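PDB 2QG7: ethanolamine kinase Pv091845 from Plasmodium vivax, which probably phosphorylates ethanolamine with ATP, the first step of phosphatidylethanolamine synthesis from ethanolamine. Local coordinates for residues 249-254 against 267-272. Residues are numbered along the deposited sequence; the frame is centred on the assembly and turned at random.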
# COMPACT_ATOMS: atom_id res chain seq x y z
N GLU D 249 -10.50 22.70 3.16
CA GLU D 249 -10.02 24.07 3.12
C GLU D 249 -8.55 24.10 2.70
O GLU D 249 -8.05 25.11 2.21
CB GLU D 249 -10.26 24.80 4.46
CG GLU D 249 -11.73 25.16 4.73
CD GLU D 249 -12.06 25.33 6.25
OE1 GLU D 249 -11.37 26.15 6.92
OE2 GLU D 249 -13.02 24.65 6.77
N GLU D 250 -7.85 22.99 2.89
CA GLU D 250 -6.49 22.86 2.38
C GLU D 250 -6.49 22.50 0.86
O GLU D 250 -5.65 23.00 0.09
CB GLU D 250 -5.70 21.83 3.21
CG GLU D 250 -4.24 21.70 2.83
CD GLU D 250 -3.37 22.85 3.32
OE1 GLU D 250 -3.84 23.61 4.19
OE2 GLU D 250 -2.21 23.00 2.86
N ARG D 251 -7.43 21.65 0.45
CA ARG D 251 -7.61 21.24 -0.94
C ARG D 251 -7.92 22.45 -1.82
O ARG D 251 -7.65 22.44 -3.02
CB ARG D 251 -8.77 20.25 -1.03
CG ARG D 251 -8.80 19.42 -2.27
CD ARG D 251 -10.20 18.97 -2.67
NE ARG D 251 -10.09 18.36 -4.00
CZ ARG D 251 -11.09 18.11 -4.86
NH1 ARG D 251 -12.36 18.39 -4.57
NH2 ARG D 251 -10.80 17.56 -6.04
N LYS D 252 -8.53 23.47 -1.22
CA LYS D 252 -8.97 24.66 -1.93
C LYS D 252 -7.83 25.56 -2.40
O LYS D 252 -7.94 26.21 -3.44
CB LYS D 252 -9.95 25.47 -1.06
CG LYS D 252 -11.38 24.94 -1.07
CD LYS D 252 -12.31 25.95 -0.38
CE LYS D 252 -13.78 25.56 -0.47
NZ LYS D 252 -14.12 24.40 0.41
N LYS D 253 -6.74 25.61 -1.63
CA LYS D 253 -5.56 26.39 -1.98
C LYS D 253 -4.93 25.89 -3.28
O LYS D 253 -4.82 24.66 -3.52
CB LYS D 253 -4.52 26.31 -0.87
CG LYS D 253 -5.01 26.93 0.42
CD LYS D 253 -4.06 26.71 1.56
CE LYS D 253 -4.69 27.20 2.85
NZ LYS D 253 -3.86 26.81 4.04
N ILE D 254 -4.55 26.83 -4.14
CA ILE D 254 -3.75 26.49 -5.30
C ILE D 254 -2.31 26.41 -4.82
O ILE D 254 -1.81 27.32 -4.17
CB ILE D 254 -3.98 27.46 -6.53
CG1 ILE D 254 -2.94 27.19 -7.64
CG2 ILE D 254 -3.96 28.93 -6.08
CD1 ILE D 254 -3.45 27.57 -9.05
N ILE D 267 -8.79 13.44 -4.91
CA ILE D 267 -9.96 12.92 -4.22
C ILE D 267 -11.15 13.81 -4.50
O ILE D 267 -11.05 15.03 -4.32
CB ILE D 267 -9.75 12.81 -2.66
CG1 ILE D 267 -8.54 11.92 -2.32
CG2 ILE D 267 -11.00 12.21 -2.00
CD1 ILE D 267 -7.92 12.25 -0.99
N ASP D 268 -12.27 13.22 -4.92
CA ASP D 268 -13.51 14.00 -5.11
C ASP D 268 -14.18 14.24 -3.75
O ASP D 268 -14.75 13.32 -3.16
CB ASP D 268 -14.48 13.30 -6.07
CG ASP D 268 -15.57 14.22 -6.60
OD1 ASP D 268 -15.72 15.36 -6.11
OD2 ASP D 268 -16.29 13.83 -7.54
N PHE D 269 -14.03 15.45 -3.24
CA PHE D 269 -14.51 15.78 -1.90
C PHE D 269 -16.03 15.87 -1.80
O PHE D 269 -16.56 15.68 -0.71
CB PHE D 269 -13.84 17.04 -1.36
CG PHE D 269 -12.63 16.76 -0.48
CD1 PHE D 269 -11.49 16.10 -0.99
CD2 PHE D 269 -12.63 17.16 0.85
CE1 PHE D 269 -10.38 15.85 -0.19
CE2 PHE D 269 -11.53 16.91 1.67
CZ PHE D 269 -10.40 16.26 1.17
N ASP D 270 -16.72 16.13 -2.91
CA ASP D 270 -18.18 16.14 -2.94
C ASP D 270 -18.72 14.73 -2.72
O ASP D 270 -19.73 14.55 -2.03
CB ASP D 270 -18.71 16.71 -4.25
CG ASP D 270 -18.34 18.18 -4.45
OD1 ASP D 270 -18.68 19.02 -3.58
OD2 ASP D 270 -17.69 18.51 -5.47
N VAL D 271 -18.06 13.76 -3.34
CA VAL D 271 -18.39 12.34 -3.17
C VAL D 271 -17.96 11.83 -1.78
O VAL D 271 -18.60 10.93 -1.20
CB VAL D 271 -17.76 11.46 -4.30
CG1 VAL D 271 -17.99 9.98 -4.08
CG2 VAL D 271 -18.32 11.89 -5.67
N LEU D 272 -16.88 12.40 -1.26
CA LEU D 272 -16.44 12.09 0.06
C LEU D 272 -17.47 12.62 1.08
O LEU D 272 -17.85 11.89 2.01
CB LEU D 272 -15.02 12.65 0.31
CG LEU D 272 -14.36 12.41 1.68
CD1 LEU D 272 -14.18 10.91 2.02
CD2 LEU D 272 -13.05 13.14 1.76
O HOH W 1 -14.89 17.96 -5.31
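The carbonyl oxygen of I267 sits over one face of the R251 guanidinium. I267 O lies 3.1 Å from R251 CZ, above the centre of the group, so no N-H points at it. R251 gets there with CG anti to its own backbone nitrogen (chi1 -161°) and the chain extended from CG to NE. D268 takes part through a water. The water accepts from R251 NH1 at 2.7 Å, in the guanidinium plane, and donates to D268 OD1 at 2.8 Å. D268 is also the N-cap of helix 269-284; its OD1 takes a weak capping bond from D270 N. The contact thus joins the C-terminal end of helix 236-251 to the start of helix 269-284, in the helical part of the kinase fold. F269 supplies the apolar side. R251 CD approaches its ring obliquely, 3.6 Å from F269 CD1, and the guanidinium and ring planes are 18° apart. The other side chains against F269 include F244 and L247 of helix 236-251. D270 OD2 accepts from the same water at 2.9 Å. R251 NH2 also makes a salt bridge to D268 of the second subunit and donates to K265 O of its own chain.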